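Local atomic coordinates of suppressor of fused family protein (Neisseria gonorrhoeae, PDB entry 3K5J), a protein that is of unknown function but resembles the N-terminal domain of human Suppressor of fused and may likewise act by binding other proteins. Residues F96-T101 / N134-W139; D164-D169 / A176-Q181; F38-V43 / E77-L82; P51-S56 / Y123-E128. One frame throughout, in Å; residues are numbered along the deposited sequence. Where two conformers were deposited one is given.

Contact 1: F96-T101 / N134-W139; sequences FQLGKT and NVRFFW
Leu98 lies over one face of the Phe138 ring, and this apolar meeting carries most of the contact. Its CG is the atom nearest the ring, 3.7 Å from Phe138 CZ. The approach is a true CH-pi one, with CG only 18° off the ring normal and displaced toward the rim. The two methyls spread from there over the ring: Leu98 CD1 comes to 3.9 Å from Phe138 CZ, while CD2 reaches across to the CD1 and CE1 side. The two side chains cross at about a right angle. With CG anti to its own carbonyl carbon (chi1 -64°), the Phe138 ring stands up from the strand toward the loop.

The contact with a charged group is looser. Arg136 sets a guanidinium face against the edge of the Phe138 ring, with CE1 over the middle of the group, and Leu98 CD1 approaches NH2 obliquely at 4.2 Å. The charge itself is met by Glu130, in a salt bridge to Arg136 NH2. Leu121 touches both Leu98 and Arg136 and so joins this small cluster.

Backbone bonding shapes the loop. Lys100 N donates to Gln97 O at 3.0 Å, closing a type II beta turn in which Gly99 takes the positive phi (86°). Gly99 and Lys100 are also tied to Ile119 by backbone hydrogen bonds. What results is a type II turn whose second residue, Leu98, packs on alternate residues of strand 135-143, while Phe137 stacks on His11 of helix 2-15.

Contact 2: D164-D169 / A176-Q181; sequences DEAGID and ASTVWQ. With SO4 (sulfate ion), chain D.
Thr178 meets both Ala166 and Ile168 with a single methyl. Its CG2 lies 3.5 Å from Ile168 CG2, methyl against methyl, and 3.7 Å from Ala166 CB. Both contacts are purely apolar, and the Thr178 and Ile168 side chains are set nearly perpendicular.

The threonine is split between two environments. With chi1 at 63°, OG1 sits between the backbone N and the carbonyl carbon, and the methyl is carried to the far side from that carbonyl, toward the helix end. The hydroxyl has its own partner in Glu147 OE2. Around the methyl, Leu159, Lys162 and Phe163 of helix 156-166 add further packing, and Phe163 also touches Ile168.

One step further out is the turn that brings Ala166 and Ile168 to the same methyl. Gly167 is the first residue to leave the helical conformation, and its positive phi (67°) swings the chain round between them. A weak bond of 3.3 Å from Gly167 N to Asp164 O belongs to this last turn. Next to Thr178, Ser177 OG donates to sulfate O3 at 2.5 Å, a short distance to be read with caution because the serine was modelled in two conformers. Thr146 OG1 also holds this ion, which probably came from the crystallisation liquor.

The tail also packs on helix 145-150, with Val179 touching Phe150. The whole is a helix C-terminus ended by a positive-phi glycine, with one threonine of the C-terminal tail packed against it at the surface.

Contact 3: F38-V43 / E77-L82; sequences FQVFQV and EHIETL
In the helix that presses Leu82 and Ile79 against Val40, Glu77 O is gripped twice by one residue. Thr81 N gives it the normal helical bond of 2.9 Å, and Thr81 OG1 adds a second at 3.0 Å. The hydroxyl stands above the carbonyl plane, with a C=O...OG1 angle of 141°, whereas the amide arrives from the opposite face. This double hold belongs to the first turn of the helix, on residues that do not touch the strand.

The meeting with the strand is apolar. Val40 straddles Leu82 with both branches: CG2 lies 3.8 Å from Leu82 CB, and CG1 lies 3.9 Å from Leu82 CD1. Ile79, a turn earlier, offers only a looser approach, its CG1 being 4.3 Å from Val40 CG1. Phe38 extends its ring with CG anti to the backbone N (chi1 178°), and the far end, CZ, comes obliquely to 3.7 Å from Leu82 O.

Around this pair, Ile79 also touches Trp26 and Phe24, and His78 bonds through NE2 to Ser71 OG. Strand 39-43 runs antiparallel between strands 21-24 and 52-57. Helix 77-91 packs on the face of the sheet that carries Val40, while Phe41 on the opposite face is met by Val8, Leu9 and Leu12 of helix 2-15.

Contact 4: P51-S56 / Y123-E128; sequences PWVYVS and YPYGQE
Two torsions bring Tyr125 and Val53 together. Tyr125 has CG anti to its carbonyl carbon (chi1 -57°), which sends the long ring out from the loop toward the strand. In Val53, chi1 of -174° places CG1 anti to the backbone N and leaves CG2 as the branch that meets the phenol. The side chains slide past each other in opposite directions, and the touch is made at the phenol end of the tyrosine.

Val53 CG2 lies 3.5 Å from Tyr125 OH and 4.3 Å from CZ, approaching the ring obliquely. Pro51 comes in more loosely, its CG 4.4 Å from the same OH. The hydroxyl therefore meets carbon atoms on the strand side of this contact, and the interaction is plain van der Waals packing.

Several neighbours limit how the ring can lie. Pro124 CB sits 3.9 Å above the ring plane, over its centre, so the preceding proline covers one face of the ring with its CB. Trp16 makes an edge-to-face pair with it, and Ile70 of strand 65-71 packs against it too.

Behind Tyr125, Gly126 occupies the N-cap position of helix 127-130, in a backbone conformation (phi 87°) that suits glycine. The motif is thus a loop leading into a short helix, whose last aromatic before the cap reaches the beginning of strand 52-57, an inner strand of the mixed sheet, with its hydroxyl end.

How the contacts relate
Contact 3 is the buried core contact, contacts 1 and 4 are partly buried, and contact 2 lies at the surface, its centre about 19 Å from that of the chain. Three of them reach the same mixed sheet. Contacts 3 and 4 use neighbouring strands, joined by backbone bonds between Val43 and Val53 and between Phe41 and Val55; contacts 4 and 1 touch where Phe137 packs on Val55 and Trp139 on Pro124. Their chemistry follows their place: branched aliphatics and a phenylalanine between helix and sheet in contact 3, a loop leucine on a strand phenylalanine in contact 1, a loop tyrosine hydroxyl against a strand valine in contact 4, and a single threonine methyl on a helix end in contact 2.

Contact 1: F96-T101 / N134-W139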
# COMPACT_ATOMS: atom_id res chain seq x y z
N PHE A 96 -0.59 -12.20 -0.62
CA PHE A 96 -1.11 -10.82 -0.63
C PHE A 96 -2.40 -10.71 0.15
O PHE A 96 -3.40 -10.18 -0.29
CB PHE A 96 -1.21 -10.32 -2.08
CG PHE A 96 0.13 -10.00 -2.64
CD1 PHE A 96 0.93 -10.96 -3.19
CD2 PHE A 96 0.62 -8.72 -2.50
CE1 PHE A 96 2.20 -10.66 -3.66
CE2 PHE A 96 1.86 -8.38 -2.94
CZ PHE A 96 2.68 -9.34 -3.48
N GLN A 97 -2.33 -11.22 1.37
CA GLN A 97 -3.45 -11.24 2.28
C GLN A 97 -3.11 -10.45 3.52
O GLN A 97 -1.92 -10.23 3.82
CB GLN A 97 -3.80 -12.71 2.63
CG GLN A 97 -4.11 -13.57 1.45
CD GLN A 97 -5.32 -13.12 0.65
OE1 GLN A 97 -6.27 -12.51 1.19
NE2 GLN A 97 -5.29 -13.39 -0.63
N LEU A 98 -4.13 -10.00 4.27
CA LEU A 98 -3.88 -9.33 5.55
C LEU A 98 -2.91 -10.13 6.40
O LEU A 98 -3.07 -11.36 6.54
CB LEU A 98 -5.14 -9.17 6.41
CG LEU A 98 -5.98 -7.98 6.16
CD1 LEU A 98 -7.27 -8.17 6.96
CD2 LEU A 98 -5.28 -6.67 6.48
N GLY A 99 -1.97 -9.43 6.99
CA GLY A 99 -0.99 -9.98 7.90
C GLY A 99 0.23 -10.56 7.23
O GLY A 99 1.16 -10.97 7.92
N LYS A 100 0.25 -10.60 5.90
CA LYS A 100 1.46 -11.03 5.21
C LYS A 100 2.40 -9.83 5.06
O LYS A 100 1.97 -8.68 4.97
CB LYS A 100 1.14 -11.65 3.85
CG LYS A 100 0.29 -12.91 3.84
CD LYS A 100 1.05 -14.05 4.51
CE LYS A 100 0.34 -15.33 4.29
NZ LYS A 100 1.14 -16.48 4.93
N THR A 101 3.68 -10.13 4.99
CA THR A 101 4.68 -9.15 4.60
C THR A 101 5.01 -9.29 3.13
O THR A 101 4.93 -10.38 2.54
CB THR A 101 5.97 -9.24 5.41
OG1 THR A 101 6.57 -10.53 5.28
CG2 THR A 101 5.74 -8.94 6.87
N ASN A 134 -17.79 -5.47 -2.78
CA ASN A 134 -16.96 -6.66 -3.18
C ASN A 134 -15.45 -6.55 -2.95
O ASN A 134 -14.76 -7.57 -3.09
CB ASN A 134 -17.23 -7.35 -4.55
CG ASN A 134 -18.68 -7.81 -4.71
OD1 ASN A 134 -19.22 -8.48 -3.84
ND2 ASN A 134 -19.31 -7.45 -5.83
N VAL A 135 -14.97 -5.37 -2.52
CA VAL A 135 -13.53 -5.14 -2.50
C VAL A 135 -13.08 -4.35 -1.30
O VAL A 135 -13.71 -3.38 -0.89
CB VAL A 135 -13.11 -4.43 -3.82
CG1 VAL A 135 -11.66 -4.05 -3.84
CG2 VAL A 135 -13.44 -5.33 -5.07
N ARG A 136 -11.95 -4.75 -0.74
CA ARG A 136 -11.37 -4.02 0.37
C ARG A 136 -10.08 -3.31 -0.01
O ARG A 136 -9.47 -3.64 -1.01
CB ARG A 136 -11.10 -5.03 1.47
CG ARG A 136 -12.38 -5.68 2.01
CD ARG A 136 -12.07 -6.80 2.99
NE ARG A 136 -11.71 -6.27 4.29
CZ ARG A 136 -11.27 -7.04 5.30
NH1 ARG A 136 -11.02 -8.34 5.13
NH2 ARG A 136 -11.05 -6.49 6.46
N PHE A 137 -9.72 -2.31 0.78
CA PHE A 137 -8.51 -1.50 0.56
C PHE A 137 -7.59 -1.65 1.76
O PHE A 137 -7.92 -1.23 2.87
CB PHE A 137 -8.89 -0.03 0.36
CG PHE A 137 -9.53 0.19 -1.00
CD1 PHE A 137 -10.86 -0.15 -1.24
CD2 PHE A 137 -8.78 0.70 -2.04
CE1 PHE A 137 -11.38 -0.08 -2.49
CE2 PHE A 137 -9.33 0.81 -3.31
CZ PHE A 137 -10.64 0.44 -3.52
N PHE A 138 -6.47 -2.30 1.51
CA PHE A 138 -5.48 -2.58 2.54
C PHE A 138 -4.27 -1.66 2.43
O PHE A 138 -3.85 -1.27 1.34
CB PHE A 138 -5.00 -4.06 2.50
CG PHE A 138 -6.07 -5.08 2.81
CD1 PHE A 138 -7.20 -4.77 3.53
CD2 PHE A 138 -5.95 -6.34 2.28
CE1 PHE A 138 -8.13 -5.76 3.80
CE2 PHE A 138 -6.91 -7.32 2.53
CZ PHE A 138 -8.00 -7.00 3.28
N TRP A 139 -3.68 -1.37 3.59
CA TRP A 139 -2.54 -0.46 3.74
C TRP A 139 -1.22 -1.22 3.70
O TRP A 139 -1.02 -2.20 4.43
CB TRP A 139 -2.70 0.23 5.08
CG TRP A 139 -1.68 1.19 5.48
CD1 TRP A 139 -0.90 1.94 4.67
CD2 TRP A 139 -1.41 1.62 6.81
NE1 TRP A 139 -0.12 2.80 5.41
CE2 TRP A 139 -0.42 2.62 6.73
CE3 TRP A 139 -1.88 1.25 8.07
CZ2 TRP A 139 0.07 3.28 7.85
CZ3 TRP A 139 -1.38 1.88 9.18
CH2 TRP A 139 -0.43 2.88 9.07

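Contact 2: D164-D169 / A176-Q181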
# COMPACT_ATOMS: atom_id res chain seq x y z
N ASP A 164 1.28 0.21 17.97
CA ASP A 164 0.36 1.06 18.73
C ASP A 164 1.06 1.74 19.91
O ASP A 164 0.88 2.94 20.19
CB ASP A 164 -0.79 0.21 19.26
CG ASP A 164 -1.68 -0.38 18.17
OD1 ASP A 164 -1.63 0.05 17.00
OD2 ASP A 164 -2.44 -1.32 18.51
N GLU A 165 1.86 0.96 20.62
CA GLU A 165 2.51 1.46 21.83
C GLU A 165 3.58 2.52 21.57
O GLU A 165 3.75 3.44 22.37
CB GLU A 165 3.09 0.30 22.63
CG GLU A 165 1.96 -0.54 23.24
CD GLU A 165 2.40 -1.84 23.92
OE1 GLU A 165 3.60 -2.23 23.84
OE2 GLU A 165 1.50 -2.49 24.54
N ALA A 166 4.30 2.37 20.45
CA ALA A 166 5.32 3.36 20.05
C ALA A 166 4.66 4.59 19.40
O ALA A 166 5.23 5.69 19.42
CB ALA A 166 6.34 2.69 19.09
N GLY A 167 3.45 4.42 18.85
CA GLY A 167 2.79 5.47 18.07
C GLY A 167 3.54 5.73 16.78
O GLY A 167 3.85 6.89 16.46
N ILE A 168 3.86 4.67 16.04
CA ILE A 168 4.81 4.79 14.94
C ILE A 168 4.47 5.90 13.95
O ILE A 168 3.29 6.09 13.52
CB ILE A 168 5.08 3.51 14.22
CG1 ILE A 168 3.80 2.94 13.62
CG2 ILE A 168 5.81 2.49 15.17
CD1 ILE A 168 4.08 1.84 12.61
N ASP A 169 5.49 6.63 13.56
CA ASP A 169 5.33 7.62 12.49
C ASP A 169 5.69 6.95 11.20
O ASP A 169 6.83 6.91 10.79
CB ASP A 169 6.18 8.84 12.72
CG ASP A 169 5.98 9.91 11.66
OD1 ASP A 169 5.18 9.72 10.71
OD2 ASP A 169 6.61 10.95 11.79
N ALA A 176 12.51 4.92 14.27
CA ALA A 176 13.13 3.85 15.02
C ALA A 176 12.36 2.56 14.89
O ALA A 176 11.11 2.54 14.81
CB ALA A 176 13.24 4.22 16.49
N SER A 177 13.07 1.46 14.90
CA SER A 177 12.42 0.15 15.08
C SER A 177 11.73 0.06 16.42
O SER A 177 12.16 0.68 17.40
CB SER A 177 13.41 -0.99 15.02
OG SER A 177 13.80 -1.22 13.70
N THR A 178 10.67 -0.75 16.47
CA THR A 178 9.90 -1.02 17.69
C THR A 178 10.30 -2.32 18.37
O THR A 178 9.74 -2.66 19.42
CB THR A 178 8.41 -1.09 17.38
OG1 THR A 178 8.12 -2.19 16.49
CG2 THR A 178 7.94 0.23 16.87
N VAL A 179 11.22 -3.05 17.78
CA VAL A 179 11.63 -4.34 18.32
C VAL A 179 13.15 -4.44 18.23
O VAL A 179 13.80 -3.73 17.46
CB VAL A 179 10.97 -5.52 17.58
CG1 VAL A 179 9.43 -5.47 17.65
CG2 VAL A 179 11.52 -5.62 16.19
N TRP A 180 13.70 -5.29 19.08
CA TRP A 180 15.13 -5.55 19.12
C TRP A 180 15.32 -7.04 19.39
O TRP A 180 14.62 -7.60 20.25
CB TRP A 180 15.85 -4.75 20.24
CG TRP A 180 17.28 -5.16 20.32
CD1 TRP A 180 18.32 -4.75 19.49
CD2 TRP A 180 17.82 -6.14 21.20
NE1 TRP A 180 19.47 -5.43 19.84
CE2 TRP A 180 19.19 -6.28 20.88
CE3 TRP A 180 17.27 -6.94 22.21
CZ2 TRP A 180 20.02 -7.18 21.55
CZ3 TRP A 180 18.11 -7.83 22.90
CH2 TRP A 180 19.47 -7.93 22.57
N GLN A 181 16.19 -7.69 18.66
CA GLN A 181 16.48 -9.11 18.99
C GLN A 181 17.97 -9.35 19.20
O GLN A 181 18.79 -8.78 18.49
CB GLN A 181 15.94 -10.06 17.91
CG GLN A 181 14.40 -10.11 17.87
CD GLN A 181 13.87 -11.10 16.81
OE1 GLN A 181 14.17 -10.97 15.62
NE2 GLN A 181 13.09 -12.08 17.25
S SO4 D . 16.74 -1.42 11.93
O1 SO4 D . 17.92 -1.93 12.59
O2 SO4 D . 15.85 -2.47 11.61
O3 SO4 D . 16.11 -0.53 12.94
O4 SO4 D . 17.10 -0.60 10.75

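Contact 3: F38-V43 / E77-L82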
# COMPACT_ATOMS: atom_id res chain seq x y z
N PHE A 38 -4.72 -2.24 -15.54
CA PHE A 38 -4.34 -1.87 -14.18
C PHE A 38 -4.00 -0.40 -14.12
O PHE A 38 -3.32 0.15 -14.99
CB PHE A 38 -3.11 -2.69 -13.74
CG PHE A 38 -2.61 -2.34 -12.36
CD1 PHE A 38 -3.26 -2.78 -11.22
CD2 PHE A 38 -1.42 -1.63 -12.22
CE1 PHE A 38 -2.80 -2.47 -9.99
CE2 PHE A 38 -0.92 -1.36 -10.96
CZ PHE A 38 -1.62 -1.76 -9.84
N GLN A 39 -4.45 0.25 -13.04
CA GLN A 39 -4.12 1.64 -12.78
C GLN A 39 -3.53 1.85 -11.39
O GLN A 39 -3.67 1.02 -10.50
CB GLN A 39 -5.33 2.58 -12.89
CG GLN A 39 -5.89 2.69 -14.29
CD GLN A 39 -6.73 3.93 -14.51
OE1 GLN A 39 -7.95 3.85 -14.58
NE2 GLN A 39 -6.08 5.10 -14.54
N VAL A 40 -2.86 2.99 -11.23
CA VAL A 40 -2.57 3.54 -9.90
C VAL A 40 -3.23 4.91 -9.86
O VAL A 40 -3.15 5.67 -10.82
CB VAL A 40 -1.04 3.63 -9.63
CG1 VAL A 40 -0.70 4.46 -8.37
CG2 VAL A 40 -0.48 2.18 -9.53
N PHE A 41 -3.85 5.21 -8.74
CA PHE A 41 -4.41 6.54 -8.46
C PHE A 41 -3.58 7.22 -7.40
O PHE A 41 -3.16 6.59 -6.44
CB PHE A 41 -5.87 6.45 -8.00
CG PHE A 41 -6.80 5.96 -9.08
CD1 PHE A 41 -7.05 6.77 -10.18
CD2 PHE A 41 -7.41 4.70 -9.02
CE1 PHE A 41 -7.89 6.32 -11.20
CE2 PHE A 41 -8.27 4.26 -10.03
CZ PHE A 41 -8.50 5.04 -11.12
N GLN A 42 -3.32 8.52 -7.60
CA GLN A 42 -2.54 9.37 -6.70
C GLN A 42 -3.46 10.44 -6.13
O GLN A 42 -3.99 11.29 -6.88
CB GLN A 42 -1.42 10.02 -7.49
CG GLN A 42 -0.55 10.98 -6.73
CD GLN A 42 0.23 11.86 -7.67
OE1 GLN A 42 -0.37 12.56 -8.51
NE2 GLN A 42 1.55 11.89 -7.51
N VAL A 43 -3.66 10.40 -4.81
CA VAL A 43 -4.43 11.40 -4.10
C VAL A 43 -3.42 12.50 -3.70
O VAL A 43 -2.48 12.24 -2.95
CB VAL A 43 -5.16 10.83 -2.88
CG1 VAL A 43 -6.07 11.89 -2.25
CG2 VAL A 43 -5.95 9.54 -3.24
N GLU A 77 8.29 6.20 -7.50
CA GLU A 77 8.67 4.93 -6.91
C GLU A 77 7.44 4.08 -6.56
O GLU A 77 7.45 2.85 -6.69
CB GLU A 77 9.55 5.15 -5.68
CG GLU A 77 10.95 5.68 -6.04
CD GLU A 77 11.68 6.26 -4.82
OE1 GLU A 77 11.18 7.27 -4.27
OE2 GLU A 77 12.74 5.69 -4.45
N HIS A 78 6.40 4.75 -6.07
CA HIS A 78 5.23 4.00 -5.64
C HIS A 78 4.40 3.44 -6.78
O HIS A 78 3.74 2.39 -6.64
CB HIS A 78 4.38 4.85 -4.69
CG HIS A 78 5.16 5.32 -3.50
ND1 HIS A 78 5.98 4.48 -2.77
CD2 HIS A 78 5.27 6.55 -2.94
CE1 HIS A 78 6.54 5.19 -1.80
NE2 HIS A 78 6.14 6.45 -1.89
N ILE A 79 4.41 4.14 -7.92
CA ILE A 79 3.76 3.66 -9.11
C ILE A 79 4.47 2.37 -9.58
O ILE A 79 3.82 1.35 -9.88
CB ILE A 79 3.76 4.73 -10.24
CG1 ILE A 79 3.06 6.00 -9.75
CG2 ILE A 79 3.07 4.20 -11.45
CD1 ILE A 79 3.25 7.20 -10.69
N GLU A 80 5.81 2.42 -9.57
CA GLU A 80 6.64 1.30 -9.98
C GLU A 80 6.41 0.09 -9.04
O GLU A 80 6.24 -1.07 -9.47
CB GLU A 80 8.12 1.74 -9.96
CG GLU A 80 8.50 2.89 -10.89
CD GLU A 80 9.72 3.75 -10.45
OE1 GLU A 80 10.42 3.41 -9.43
OE2 GLU A 80 9.94 4.80 -11.13
N THR A 81 6.40 0.36 -7.75
CA THR A 81 6.20 -0.69 -6.73
C THR A 81 4.85 -1.36 -6.91
O THR A 81 4.74 -2.58 -6.90
CB THR A 81 6.28 -0.08 -5.31
OG1 THR A 81 7.62 0.36 -5.10
CG2 THR A 81 5.88 -1.05 -4.24
N LEU A 82 3.80 -0.56 -7.13
CA LEU A 82 2.47 -1.13 -7.24
C LEU A 82 2.31 -1.97 -8.51
O LEU A 82 1.62 -2.99 -8.48
CB LEU A 82 1.39 -0.07 -7.11
CG LEU A 82 1.22 0.51 -5.70
CD1 LEU A 82 0.34 1.77 -5.68
CD2 LEU A 82 0.67 -0.52 -4.72

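Contact 4: P51-S56 / Y123-E128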
# COMPACT_ATOMS: atom_id res chain seq x y z
N PRO A 51 0.11 14.01 3.40
CA PRO A 51 0.86 13.10 2.57
C PRO A 51 0.22 12.84 1.22
O PRO A 51 -0.86 13.35 0.94
CB PRO A 51 0.88 11.82 3.39
CG PRO A 51 -0.46 11.82 4.06
CD PRO A 51 -0.70 13.29 4.39
N TRP A 52 0.92 12.08 0.41
CA TRP A 52 0.49 11.62 -0.90
C TRP A 52 0.03 10.17 -0.73
O TRP A 52 0.69 9.40 -0.04
CB TRP A 52 1.65 11.67 -1.85
CG TRP A 52 2.24 13.05 -1.98
CD1 TRP A 52 2.98 13.75 -1.06
CD2 TRP A 52 2.10 13.90 -3.09
NE1 TRP A 52 3.30 15.00 -1.54
CE2 TRP A 52 2.77 15.11 -2.80
CE3 TRP A 52 1.47 13.76 -4.31
CZ2 TRP A 52 2.80 16.18 -3.69
CZ3 TRP A 52 1.52 14.79 -5.21
CH2 TRP A 52 2.19 15.99 -4.89
N VAL A 53 -1.08 9.80 -1.34
CA VAL A 53 -1.56 8.45 -1.27
C VAL A 53 -1.61 7.84 -2.66
O VAL A 53 -2.19 8.40 -3.57
CB VAL A 53 -2.95 8.32 -0.60
CG1 VAL A 53 -3.35 6.85 -0.40
CG2 VAL A 53 -2.97 9.09 0.73
N TYR A 54 -1.00 6.65 -2.81
CA TYR A 54 -0.96 5.90 -4.05
C TYR A 54 -1.74 4.60 -3.89
O TYR A 54 -1.43 3.82 -2.98
CB TYR A 54 0.47 5.59 -4.46
CG TYR A 54 1.34 6.80 -4.86
CD1 TYR A 54 1.85 7.65 -3.90
CD2 TYR A 54 1.51 7.12 -6.20
CE1 TYR A 54 2.60 8.76 -4.27
CE2 TYR A 54 2.27 8.22 -6.57
CZ TYR A 54 2.82 9.03 -5.59
OH TYR A 54 3.55 10.14 -5.99
N VAL A 55 -2.74 4.39 -4.76
CA VAL A 55 -3.70 3.31 -4.58
C VAL A 55 -3.76 2.45 -5.86
O VAL A 55 -3.84 2.98 -6.96
CB VAL A 55 -5.14 3.84 -4.29
CG1 VAL A 55 -6.09 2.64 -4.00
CG2 VAL A 55 -5.13 4.92 -3.17
N SER A 56 -3.70 1.12 -5.71
CA SER A 56 -3.86 0.24 -6.85
C SER A 56 -5.30 0.16 -7.35
O SER A 56 -6.23 0.31 -6.54
CB SER A 56 -3.35 -1.15 -6.52
OG SER A 56 -4.15 -1.85 -5.57
N TYR A 123 -5.85 1.70 9.05
CA TYR A 123 -6.07 2.40 10.31
C TYR A 123 -6.12 3.93 10.22
O TYR A 123 -6.91 4.55 10.92
CB TYR A 123 -5.03 1.96 11.35
CG TYR A 123 -5.10 0.49 11.70
CD1 TYR A 123 -6.23 -0.05 12.26
CD2 TYR A 123 -4.05 -0.38 11.40
CE1 TYR A 123 -6.29 -1.40 12.59
CE2 TYR A 123 -4.09 -1.71 11.73
CZ TYR A 123 -5.22 -2.25 12.30
OH TYR A 123 -5.24 -3.59 12.58
N PRO A 124 -5.32 4.56 9.31
CA PRO A 124 -5.39 6.04 9.25
C PRO A 124 -6.71 6.61 8.75
O PRO A 124 -7.03 7.78 9.00
CB PRO A 124 -4.24 6.41 8.30
CG PRO A 124 -3.27 5.26 8.47
CD PRO A 124 -4.14 4.06 8.57
N TYR A 125 -7.47 5.76 8.04
CA TYR A 125 -8.63 6.18 7.29
C TYR A 125 -9.97 5.57 7.69
O TYR A 125 -11.01 6.23 7.58
CB TYR A 125 -8.34 5.97 5.80
CG TYR A 125 -7.12 6.71 5.34
CD1 TYR A 125 -6.99 8.07 5.59
CD2 TYR A 125 -6.08 6.07 4.69
CE1 TYR A 125 -5.85 8.77 5.21
CE2 TYR A 125 -4.95 6.75 4.29
CZ TYR A 125 -4.84 8.11 4.52
OH TYR A 125 -3.66 8.75 4.13
N GLY A 126 -9.94 4.33 8.15
CA GLY A 126 -11.16 3.69 8.66
C GLY A 126 -12.02 2.98 7.62
O GLY A 126 -11.66 2.85 6.44
N GLN A 127 -13.19 2.54 8.07
CA GLN A 127 -14.02 1.66 7.33
C GLN A 127 -14.58 2.26 6.06
O GLN A 127 -14.84 1.54 5.09
CB GLN A 127 -15.18 1.18 8.19
CG GLN A 127 -15.96 0.01 7.57
CD GLN A 127 -17.13 -0.36 8.41
OE1 GLN A 127 -18.12 0.39 8.47
NE2 GLN A 127 -17.03 -1.48 9.12
N GLU A 128 -14.76 3.59 6.03
CA GLU A 128 -15.29 4.22 4.81
C GLU A 128 -14.35 4.03 3.61
O GLU A 128 -14.81 3.93 2.48
CB GLU A 128 -15.54 5.73 4.99
CG GLU A 128 -16.28 6.39 3.80
CD GLU A 128 -16.52 7.87 4.02
OE1 GLU A 128 -16.13 8.41 5.07
OE2 GLU A 128 -17.09 8.48 3.11